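Local coordinates for protein FACT complex subunit SPT16 (Ashbya gossypii, PDB 6A8M) that probably reorganises nucleosomes as a subunit of the FACT histone chaperone during transcription, replication and DNA repair, and is represented by its N-terminal peptidase-like part, at residues 261-266 with 272-277; 279-282 with 286-289; 402-407 with 413-418. All blocks are in the same frame, centred on the assembly; numbering follows the deposited sequence.

Contact 1: 261-266 with 272-277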
ATOM      1  N   ILE A 261      -8.664  -9.578  -8.647  1.00 13.08           N
ATOM      2  CA  ILE A 261      -9.808 -10.244  -8.046  1.00 12.78           C
ATOM      3  C   ILE A 261     -10.989 -10.094  -8.993  1.00 13.30           C
ATOM      4  O   ILE A 261     -11.363  -8.967  -9.347  1.00 15.02           O
ATOM      5  CB  ILE A 261     -10.166  -9.650  -6.676  1.00 15.25           C
ATOM      6  CG1 ILE A 261      -8.989  -9.779  -5.693  1.00 14.65           C
ATOM      7  CG2 ILE A 261     -11.427 -10.329  -6.126  1.00 15.21           C
ATOM      8  CD1 ILE A 261      -9.140  -8.933  -4.419  1.00 14.09           C
ATOM      9  N   ILE A 262     -11.583 -11.217  -9.384  1.00 13.10           N
ATOM     10  CA  ILE A 262     -12.856 -11.256 -10.091  1.00 14.19           C
ATOM     11  C   ILE A 262     -13.817 -12.122  -9.279  1.00 14.41           C
ATOM     12  O   ILE A 262     -13.441 -13.205  -8.811  1.00 14.73           O
ATOM     13  CB  ILE A 262     -12.698 -11.800 -11.523  1.00 14.39           C
ATOM     14  CG1 ILE A 262     -11.756 -10.888 -12.326  1.00 16.01           C
ATOM     15  CG2 ILE A 262     -14.052 -11.952 -12.252  1.00 15.49           C
ATOM     16  CD1 ILE A 262     -11.436 -11.461 -13.700  1.00 14.49           C
ATOM     17  N   GLN A 263     -15.033 -11.618  -9.070  1.00 14.33           N
ATOM     18  CA  GLN A 263     -16.109 -12.366  -8.413  1.00 14.59           C
ATOM     19  C   GLN A 263     -17.379 -12.108  -9.207  1.00 14.48           C
ATOM     20  O   GLN A 263     -17.912 -10.993  -9.182  1.00 15.95           O
ATOM     21  CB  GLN A 263     -16.289 -11.935  -6.950  1.00 15.55           C
ATOM     22  CG  GLN A 263     -15.065 -12.176  -6.093  1.00 16.08           C
ATOM     23  CD  GLN A 263     -15.234 -11.645  -4.690  1.00 20.15           C
ATOM     24  OE1 GLN A 263     -16.253 -11.026  -4.362  1.00 22.26           O
ATOM     25  NE2 GLN A 263     -14.235 -11.870  -3.855  1.00 18.55           N
ATOM     26  N   SER A 264     -17.871 -13.125  -9.908  1.00 14.05           N
ATOM     27  CA  SER A 264     -19.051 -12.954 -10.740  1.00 15.44           C
ATOM     28  C   SER A 264     -20.332 -13.473 -10.091  1.00 15.10           C
ATOM     29  O   SER A 264     -21.392 -13.383 -10.716  1.00 15.21           O
ATOM     30  CB  SER A 264     -18.849 -13.648 -12.085  1.00 15.74           C
ATOM     31  OG  SER A 264     -18.706 -15.036 -11.877  1.00 15.13           O
ATOM     32  N   GLY A 265     -20.268 -14.006  -8.868  1.00 13.45           N
ATOM     33  CA  GLY A 265     -21.452 -14.515  -8.219  1.00 15.58           C
ATOM     34  C   GLY A 265     -21.723 -15.992  -8.453  1.00 17.24           C
ATOM     35  O   GLY A 265     -21.073 -16.654  -9.280  1.00 16.29           O
ATOM     36  N   PRO A 266     -22.727 -16.549  -7.737  1.00 18.60           N
ATOM     37  CA  PRO A 266     -23.681 -15.823  -6.887  1.00 18.59           C
ATOM     38  C   PRO A 266     -23.152 -15.442  -5.484  1.00 18.10           C
ATOM     39  O   PRO A 266     -23.820 -14.678  -4.771  1.00 19.51           O
ATOM     40  CB  PRO A 266     -24.850 -16.807  -6.774  1.00 19.21           C
ATOM     41  CG  PRO A 266     -24.177 -18.170  -6.788  1.00 20.49           C
ATOM     42  CD  PRO A 266     -23.059 -17.986  -7.829  1.00 21.05           C
ATOM     43  N   VAL A 272     -11.356  -7.702   3.360  1.00 26.07           N
ATOM     44  CA  VAL A 272      -9.981  -7.375   2.986  1.00 25.94           C
ATOM     45  C   VAL A 272      -9.237  -8.610   2.489  1.00 26.09           C
ATOM     46  O   VAL A 272      -8.410  -8.531   1.572  1.00 26.91           O
ATOM     47  CB  VAL A 272      -9.259  -6.728   4.186  1.00 28.39           C
ATOM     48  CG1 VAL A 272      -7.797  -6.494   3.879  1.00 26.89           C
ATOM     49  CG2 VAL A 272      -9.949  -5.434   4.586  1.00 31.00           C
ATOM     50  N   SER A 273      -9.501  -9.762   3.096  1.00 24.18           N
ATOM     51  CA  SER A 273      -8.823 -11.001   2.741  1.00 24.13           C
ATOM     52  C   SER A 273      -9.336 -11.633   1.449  1.00 25.13           C
ATOM     53  O   SER A 273      -8.767 -12.640   1.002  1.00 23.55           O
ATOM     54  CB  SER A 273      -9.010 -11.992   3.883  1.00 25.56           C
ATOM     55  OG  SER A 273     -10.404 -12.112   4.124  1.00 26.42           O
ATOM     56  N   ALA A 274     -10.394 -11.079   0.848  1.00 24.39           N
ATOM     57  CA  ALA A 274     -11.065 -11.757  -0.258  1.00 23.11           C
ATOM     58  C   ALA A 274     -10.153 -11.889  -1.471  1.00 22.69           C
ATOM     59  O   ALA A 274      -9.335 -11.009  -1.761  1.00 23.56           O
ATOM     60  CB  ALA A 274     -12.332 -11.001  -0.671  1.00 22.74           C
ATOM     61  N   ARG A 275     -10.334 -12.998  -2.196  1.00 21.45           N
ATOM     62  CA  ARG A 275      -9.670 -13.290  -3.461  1.00 23.65           C
ATOM     63  C   ARG A 275     -10.717 -13.631  -4.521  1.00 20.18           C
ATOM     64  O   ARG A 275     -11.926 -13.631  -4.256  1.00 19.41           O
ATOM     65  CB  ARG A 275      -8.676 -14.448  -3.312  1.00 29.80           C
ATOM     66  CG  ARG A 275      -7.349 -14.047  -2.686  1.00 34.85           C
ATOM     67  CD  ARG A 275      -6.405 -15.238  -2.615  1.00 39.73           C
ATOM     68  NE  ARG A 275      -6.725 -16.084  -1.473  1.00 43.74           N
ATOM     69  CZ  ARG A 275      -6.201 -17.282  -1.250  1.00 46.44           C
ATOM     70  NH1 ARG A 275      -5.318 -17.808  -2.088  1.00 48.08           N
ATOM     71  NH2 ARG A 275      -6.571 -17.956  -0.180  1.00 46.91           N
ATOM     72  N   SER A 276     -10.246 -13.948  -5.728  1.00 19.74           N
ATOM     73  CA  SER A 276     -11.145 -14.363  -6.798  1.00 18.09           C
ATOM     74  C   SER A 276     -11.936 -15.588  -6.363  1.00 20.71           C
ATOM     75  O   SER A 276     -11.430 -16.460  -5.645  1.00 22.45           O
ATOM     76  CB  SER A 276     -10.376 -14.705  -8.084  1.00 19.25           C
ATOM     77  OG  SER A 276      -9.924 -13.538  -8.755  1.00 13.27           O
ATOM     78  N   SER A 277     -13.177 -15.656  -6.818  1.00 18.96           N
ATOM     79  CA  SER A 277     -13.978 -16.846  -6.573  1.00 20.63           C
ATOM     80  C   SER A 277     -13.416 -18.016  -7.371  1.00 22.03           C
ATOM     81  O   SER A 277     -12.773 -17.836  -8.405  1.00 25.66           O
ATOM     82  CB  SER A 277     -15.439 -16.604  -6.965  1.00 21.07           C
ATOM     83  OG  SER A 277     -15.963 -15.461  -6.317  1.00 23.00           O
TER
HETATM   84  O   HOH W   1     -18.352 -15.465  -7.236  1.00 18.53           O
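I262 and Q263 make the direct hydrogen bonds to the returning loop at R275 to S277. The backbone N of I262 donates to S276 OG at 2.9 Å, and the bond is nearly straight (168°). In S276 the OG lies anti to the carbonyl carbon (chi1 -75°), which turns it to the backbone N of I262. The same hydroxyl also bonds S219 OG. The carbonyl O of I262 accepts from S277 N at 3.2 Å. Q263 is extended beyond CG and brings NE2 to R275 O at 2.9 Å. R275 O is close to the amide plane of Q263, but NE2 stands above the carbonyl plane of R275. The other end of this amide, OE1, takes the backbone N of D269, so the amide is fixed in rotation.

Water 1 adds a bridge. It accepts from G265 N and lies 2.6 Å from S277 OG.

Van der Waals contacts complete the interface. I261 CD1 rests on A274 O at 3.4 Å, while I261 CG2 lies against R275 C. Q263 CG passes S277 OG at 3.4 Å.

The loop thus returns along one edge of strand 261-263, part of a mixed sheet in the M24-family, peptidase-like domain. The other edge pairs with strand 285-295, through I261 with S290 and Q263 with L288. Helix 215-224 lies against I262 and S277.

Contact 2: 279-282 with 286-289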
ATOM      1  N   THR A 279     -15.494 -20.396  -8.539  1.00 22.59           N
ATOM      2  CA  THR A 279     -16.661 -20.935  -9.219  1.00 22.41           C
ATOM      3  C   THR A 279     -16.763 -20.377 -10.633  1.00 20.36           C
ATOM      4  O   THR A 279     -16.125 -19.382 -10.980  1.00 21.35           O
ATOM      5  CB  THR A 279     -17.930 -20.600  -8.428  1.00 20.32           C
ATOM      6  OG1 THR A 279     -17.948 -19.185  -8.175  1.00 19.43           O
ATOM      7  CG2 THR A 279     -17.914 -21.328  -7.081  1.00 20.59           C
ATOM      8  N   GLN A 280     -17.612 -21.020 -11.437  1.00 21.04           N
ATOM      9  CA  GLN A 280     -17.801 -20.650 -12.837  1.00 21.13           C
ATOM     10  C   GLN A 280     -18.139 -19.171 -13.005  1.00 20.84           C
ATOM     11  O   GLN A 280     -18.868 -18.578 -12.204  1.00 18.75           O
ATOM     12  CB  GLN A 280     -18.911 -21.503 -13.457  1.00 25.28           C
ATOM     13  CG  GLN A 280     -19.502 -20.941 -14.752  1.00 30.74           C
ATOM     14  CD  GLN A 280     -18.586 -21.088 -15.960  1.00 34.34           C
ATOM     15  OE1 GLN A 280     -17.732 -21.992 -16.016  1.00 36.00           O
ATOM     16  NE2 GLN A 280     -18.748 -20.186 -16.930  1.00 31.62           N
ATOM     17  N   LEU A 281     -17.565 -18.568 -14.042  1.00 19.99           N
ATOM     18  CA  LEU A 281     -17.923 -17.208 -14.412  1.00 19.87           C
ATOM     19  C   LEU A 281     -19.420 -17.140 -14.708  1.00 21.80           C
ATOM     20  O   LEU A 281     -19.929 -17.884 -15.549  1.00 24.66           O
ATOM     21  CB  LEU A 281     -17.109 -16.783 -15.633  1.00 20.78           C
ATOM     22  CG  LEU A 281     -17.428 -15.460 -16.324  1.00 22.16           C
ATOM     23  CD1 LEU A 281     -17.262 -14.318 -15.367  1.00 20.82           C
ATOM     24  CD2 LEU A 281     -16.490 -15.292 -17.508  1.00 24.49           C
ATOM     25  N   ASP A 282     -20.132 -16.286 -13.981  1.00 20.62           N
ATOM     26  CA  ASP A 282     -21.577 -16.156 -14.139  1.00 23.59           C
ATOM     27  C   ASP A 282     -21.843 -14.912 -14.968  1.00 23.38           C
ATOM     28  O   ASP A 282     -21.754 -13.789 -14.465  1.00 24.34           O
ATOM     29  CB  ASP A 282     -22.280 -16.094 -12.788  1.00 24.54           C
ATOM     30  CG  ASP A 282     -23.780 -15.931 -12.941  1.00 27.00           C
ATOM     31  OD1 ASP A 282     -24.349 -16.639 -13.783  1.00 29.23           O
ATOM     32  OD2 ASP A 282     -24.380 -15.089 -12.245  1.00 28.22           O
ATOM     33  N   CYS A 286     -24.411  -8.765 -11.767  1.00 15.60           N
ATOM     34  CA  CYS A 286     -23.231  -7.999 -11.374  1.00 14.49           C
ATOM     35  C   CYS A 286     -21.967  -8.862 -11.334  1.00 16.45           C
ATOM     36  O   CYS A 286     -21.977  -9.993 -10.828  1.00 16.04           O
ATOM     37  CB  CYS A 286     -23.445  -7.335 -10.007  1.00 15.77           C
ATOM     38  SG  CYS A 286     -24.836  -6.181  -9.974  1.00 17.85           S
ATOM     39  N   ILE A 287     -20.876  -8.318 -11.878  1.00 16.50           N
ATOM     40  CA  ILE A 287     -19.561  -8.946 -11.825  1.00 14.32           C
ATOM     41  C   ILE A 287     -18.570  -7.936 -11.259  1.00 12.32           C
ATOM     42  O   ILE A 287     -18.480  -6.805 -11.756  1.00 14.03           O
ATOM     43  CB  ILE A 287     -19.112  -9.435 -13.211  1.00 14.41           C
ATOM     44  CG1 ILE A 287     -20.157 -10.416 -13.752  1.00 14.28           C
ATOM     45  CG2 ILE A 287     -17.697 -10.038 -13.142  1.00 13.14           C
ATOM     46  CD1 ILE A 287     -19.914 -10.842 -15.175  1.00 13.83           C
ATOM     47  N   LEU A 288     -17.847  -8.333 -10.215  1.00 11.93           N
ATOM     48  CA  LEU A 288     -16.912  -7.453  -9.530  1.00 12.35           C
ATOM     49  C   LEU A 288     -15.491  -7.721 -10.001  1.00 13.56           C
ATOM     50  O   LEU A 288     -15.061  -8.878 -10.106  1.00 13.57           O
ATOM     51  CB  LEU A 288     -16.976  -7.652  -8.017  1.00 14.68           C
ATOM     52  CG  LEU A 288     -18.364  -7.578  -7.366  1.00 15.37           C
ATOM     53  CD1 LEU A 288     -18.191  -7.632  -5.853  1.00 15.53           C
ATOM     54  CD2 LEU A 288     -19.143  -6.346  -7.777  1.00 14.98           C
ATOM     55  N   ALA A 289     -14.748  -6.646 -10.238  1.00 12.17           N
ATOM     56  CA  ALA A 289     -13.352  -6.773 -10.621  1.00 12.22           C
ATOM     57  C   ALA A 289     -12.513  -5.764  -9.858  1.00 12.88           C
ATOM     58  O   ALA A 289     -12.958  -4.638  -9.615  1.00 12.08           O
ATOM     59  CB  ALA A 289     -13.181  -6.559 -12.125  1.00 12.36           C
TER
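L281 and D282 meet I287 within the connection between two neighbouring strands of the M24-family domain. Segment 279-282 belongs to the loop that follows strand 261-263, and I287 sits on strand 285-295, which comes next. The CB of I287 points toward the loop. Its CG1 is anti to the carbonyl carbon (chi1 -58°), and the extended second torsion carries CD1 out to the carbonyl O of D282, 3.5 Å away. CG1 of I287 follows at 3.8 Å from the same oxygen. CD1 of L281 comes to 4.4 Å from CD1 of I287, a methyl-to-methyl contact at the outer limit of packing. L203 of helix 179-208 touches both L281 and I287 and joins them into one apolar cluster.

Polar bonds shape the loop itself. Q280 NE2 donates to L281 O at 2.9 Å, on a lone pair in the carbonyl plane, though the bond is bent (138°). Q280 OE1 accepts from I213 N, and D282 N bonds S264 OG.

The contact between the two segments is therefore purely van der Waals, and small. The loop is probably held mainly by its bonds to I213 and S264, while I287 offers an apolar end on which D282 O and L281 CD1 rest.

Contact 3: 402-407 with 413-418; sequences NNLKDS and YALQLA
L404 and Y413 form an antiparallel hydrogen-bonded pair near the end of the hairpin of strands 394-405 and 412-424. Y413 N donates to L404 O at 3.0 Å (167°). The return bond, L404 N to Y413 O, is weak at 3.3 Å.

The phenol hydroxyl of Y413 has two partners. It donates to water 2 at 2.7 Å, and N317 ND2 also bonds it. Water 2 lies in the ring plane and donates to K405 O at 3.0 Å. A phenylalanine here would probably leave N317 ND2 and water 2 without the hydroxyl they share, and break the water link to K405 O.

The ring also packs on the opposing strand. Y413 CG lies between its backbone N and carbonyl carbon (chi1 68°), which leans the ring across to segment 402-407. L404 CB then sits over the ring centre in a CH-pi contact, 3.8 Å from the centroid, and L404 CD1 meets CE2 of Y413 at 3.6 Å. D406 N is at the ring edge, 3.6 Å from CE1 of Y413.

N402 OD1 accepts from N403 N at 2.8 Å in a bent bond and touches A414 CB. N402 ND2 bonds Y268 O. The D406 carboxylate is met by S311 OG at OD1, and by K408 N and T409 N at OD2.

Helix 312-332 packs against L415 and carries N317. Strand 285-295 meets Y413 and A414 through C286 and L288.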
ATOM      1  N   ASN A 402     -22.814  -5.955  -0.137  1.00 14.15           N
ATOM      2  CA  ASN A 402     -22.856  -7.396  -0.351  1.00 14.07           C
ATOM      3  C   ASN A 402     -24.217  -7.934   0.073  1.00 15.96           C
ATOM      4  O   ASN A 402     -25.019  -7.244   0.717  1.00 19.23           O
ATOM      5  CB  ASN A 402     -21.709  -8.091   0.395  1.00 15.58           C
ATOM      6  CG  ASN A 402     -21.357  -9.483  -0.182  1.00 16.75           C
ATOM      7  OD1 ASN A 402     -21.978  -9.964  -1.134  1.00 14.98           O
ATOM      8  ND2 ASN A 402     -20.342 -10.114   0.397  1.00 16.52           N
ATOM      9  N   ASN A 403     -24.493  -9.167  -0.347  1.00 14.72           N
ATOM     10  CA  ASN A 403     -25.679  -9.895   0.121  1.00 16.48           C
ATOM     11  C   ASN A 403     -26.965  -9.184  -0.291  1.00 16.85           C
ATOM     12  O   ASN A 403     -27.921  -9.067   0.486  1.00 21.11           O
ATOM     13  CB  ASN A 403     -25.633 -10.110   1.638  1.00 20.12           C
ATOM     14  CG  ASN A 403     -24.428 -10.925   2.067  1.00 24.63           C
ATOM     15  OD1 ASN A 403     -24.339 -12.102   1.752  1.00 29.83           O
ATOM     16  ND2 ASN A 403     -23.504 -10.304   2.801  1.00 21.79           N
ATOM     17  N   LEU A 404     -26.998  -8.723  -1.529  1.00 16.81           N
ATOM     18  CA  LEU A 404     -28.196  -8.159  -2.121  1.00 18.09           C
ATOM     19  C   LEU A 404     -28.876  -9.213  -2.983  1.00 18.92           C
ATOM     20  O   LEU A 404     -28.230 -10.126  -3.498  1.00 17.49           O
ATOM     21  CB  LEU A 404     -27.848  -6.936  -2.971  1.00 16.53           C
ATOM     22  CG  LEU A 404     -27.038  -5.891  -2.206  1.00 18.43           C
ATOM     23  CD1 LEU A 404     -26.704  -4.723  -3.115  1.00 18.24           C
ATOM     24  CD2 LEU A 404     -27.868  -5.450  -0.995  1.00 18.67           C
ATOM     25  N   LYS A 405     -30.194  -9.075  -3.139  1.00 19.37           N
ATOM     26  CA  LYS A 405     -30.951  -9.903  -4.062  1.00 20.64           C
ATOM     27  C   LYS A 405     -31.958  -9.036  -4.797  1.00 19.27           C
ATOM     28  O   LYS A 405     -32.573  -8.150  -4.201  1.00 18.52           O
ATOM     29  CB  LYS A 405     -31.699 -11.034  -3.345  1.00 23.91           C
ATOM     30  CG  LYS A 405     -30.804 -12.067  -2.675  1.00 27.06           C
ATOM     31  CD  LYS A 405     -31.607 -13.316  -2.287  1.00 31.42           C
ATOM     32  CE  LYS A 405     -30.882 -14.132  -1.219  1.00 34.78           C
ATOM     33  NZ  LYS A 405     -29.492 -14.484  -1.630  1.00 36.45           N
ATOM     34  N   ASP A 406     -32.125  -9.286  -6.085  1.00 17.15           N
ATOM     35  CA  ASP A 406     -33.225  -8.643  -6.792  1.00 17.82           C
ATOM     36  C   ASP A 406     -34.555  -9.054  -6.166  1.00 19.49           C
ATOM     37  O   ASP A 406     -34.782 -10.231  -5.882  1.00 19.89           O
ATOM     38  CB  ASP A 406     -33.203  -9.018  -8.270  1.00 22.76           C
ATOM     39  CG  ASP A 406     -34.242  -8.268  -9.051  1.00 24.05           C
ATOM     40  OD1 ASP A 406     -33.932  -7.149  -9.504  1.00 26.03           O
ATOM     41  OD2 ASP A 406     -35.381  -8.763  -9.163  1.00 24.58           O
ATOM     42  N   SER A 407     -35.427  -8.076  -5.912  1.00 20.16           N
ATOM     43  CA  SER A 407     -36.644  -8.374  -5.165  1.00 25.78           C
ATOM     44  C   SER A 407     -37.623  -9.262  -5.927  1.00 27.59           C
ATOM     45  O   SER A 407     -38.479  -9.900  -5.296  1.00 26.51           O
ATOM     46  CB  SER A 407     -37.341  -7.074  -4.770  1.00 27.73           C
ATOM     47  OG  SER A 407     -37.987  -6.503  -5.888  1.00 27.70           O
ATOM     48  N   TYR A 413     -26.647 -10.511  -5.973  1.00 15.16           N
ATOM     49  CA  TYR A 413     -25.653  -9.624  -6.561  1.00 13.10           C
ATOM     50  C   TYR A 413     -24.924  -8.845  -5.475  1.00 13.54           C
ATOM     51  O   TYR A 413     -25.192  -8.987  -4.280  1.00 15.29           O
ATOM     52  CB  TYR A 413     -26.271  -8.684  -7.597  1.00 14.13           C
ATOM     53  CG  TYR A 413     -27.229  -7.619  -7.102  1.00 15.41           C
ATOM     54  CD1 TYR A 413     -28.573  -7.913  -6.870  1.00 17.02           C
ATOM     55  CD2 TYR A 413     -26.803  -6.297  -6.959  1.00 17.32           C
ATOM     56  CE1 TYR A 413     -29.463  -6.903  -6.459  1.00 18.43           C
ATOM     57  CE2 TYR A 413     -27.671  -5.293  -6.549  1.00 17.36           C
ATOM     58  CZ  TYR A 413     -28.988  -5.598  -6.305  1.00 19.44           C
ATOM     59  OH  TYR A 413     -29.841  -4.588  -5.911  1.00 20.02           O
ATOM     60  N   ALA A 414     -23.940  -8.075  -5.912  1.00 14.13           N
ATOM     61  CA  ALA A 414     -23.114  -7.273  -5.026  1.00 11.90           C
ATOM     62  C   ALA A 414     -22.596  -6.135  -5.879  1.00 12.16           C
ATOM     63  O   ALA A 414     -22.661  -6.186  -7.113  1.00 15.03           O
ATOM     64  CB  ALA A 414     -21.966  -8.081  -4.398  1.00 11.74           C
ATOM     65  N   LEU A 415     -22.117  -5.096  -5.219  1.00 12.74           N
ATOM     66  CA  LEU A 415     -21.638  -3.909  -5.912  1.00 12.16           C
ATOM     67  C   LEU A 415     -20.331  -3.476  -5.287  1.00 13.71           C
ATOM     68  O   LEU A 415     -20.192  -3.482  -4.062  1.00 14.81           O
ATOM     69  CB  LEU A 415     -22.639  -2.732  -5.821  1.00 14.81           C
ATOM     70  CG  LEU A 415     -24.031  -3.030  -6.382  1.00 18.48           C
ATOM     71  CD1 LEU A 415     -25.007  -1.909  -6.020  1.00 21.67           C
ATOM     72  CD2 LEU A 415     -23.970  -3.218  -7.901  1.00 17.86           C
ATOM     73  N   GLN A 416     -19.390  -3.039  -6.117  1.00 12.80           N
ATOM     74  CA  GLN A 416     -18.144  -2.569  -5.550  1.00 11.66           C
ATOM     75  C   GLN A 416     -17.491  -1.577  -6.498  1.00 13.95           C
ATOM     76  O   GLN A 416     -17.411  -1.818  -7.701  1.00 16.58           O
ATOM     77  CB  GLN A 416     -17.202  -3.743  -5.254  1.00 13.41           C
ATOM     78  CG  GLN A 416     -15.918  -3.318  -4.593  1.00 16.27           C
ATOM     79  CD  GLN A 416     -15.161  -4.496  -4.051  1.00 16.58           C
ATOM     80  OE1 GLN A 416     -14.794  -5.426  -4.808  1.00 17.48           O
ATOM     81  NE2 GLN A 416     -14.951  -4.499  -2.742  1.00 17.70           N
ATOM     82  N   LEU A 417     -16.996  -0.476  -5.939  1.00 14.17           N
ATOM     83  CA  LEU A 417     -16.331   0.549  -6.729  1.00 12.54           C
ATOM     84  C   LEU A 417     -15.145   1.048  -5.925  1.00 11.13           C
ATOM     85  O   LEU A 417     -15.303   1.338  -4.739  1.00 13.29           O
ATOM     86  CB  LEU A 417     -17.300   1.706  -7.006  1.00 15.51           C
ATOM     87  CG  LEU A 417     -16.856   2.805  -7.959  1.00 18.12           C
ATOM     88  CD1 LEU A 417     -16.728   2.237  -9.378  1.00 19.55           C
ATOM     89  CD2 LEU A 417     -17.847   3.964  -7.916  1.00 18.82           C
ATOM     90  N   ALA A 418     -13.977   1.169  -6.560  1.00  9.84           N
ATOM     91  CA  ALA A 418     -12.815   1.727  -5.873  1.00 10.91           C
ATOM     92  C   ALA A 418     -12.008   2.590  -6.828  1.00 10.90           C
ATOM     93  O   ALA A 418     -11.896   2.287  -8.014  1.00 11.44           O
ATOM     94  CB  ALA A 418     -11.914   0.618  -5.270  1.00 11.75           C
TER
HETATM   95  O   HOH W   2     -32.252  -5.308  -4.984  1.00 22.73           O

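Contacts 1 and 2 share one sheet, where strands 261-263 and 285-295 are neighbours. They touch directly, by strand pairing and a serine-to-backbone bond. Contact 3 belongs to a different, antiparallel sheet. It touches contact 2 by packing alone, with C286 and L288 set against Y413, A414 and Q416. Contacts 1 and 3 do not touch. Contact 2 is the buried one, and it is van der Waals, without hydrogen bonds between its segments. Contacts 1 and 3 are partly buried and rely on hydrogen bonds, each with a bridging water. Contact 1 bonds a loop to a strand edge partly through side chains. Contact 3 pairs backbone with backbone and adds an aromatic ring.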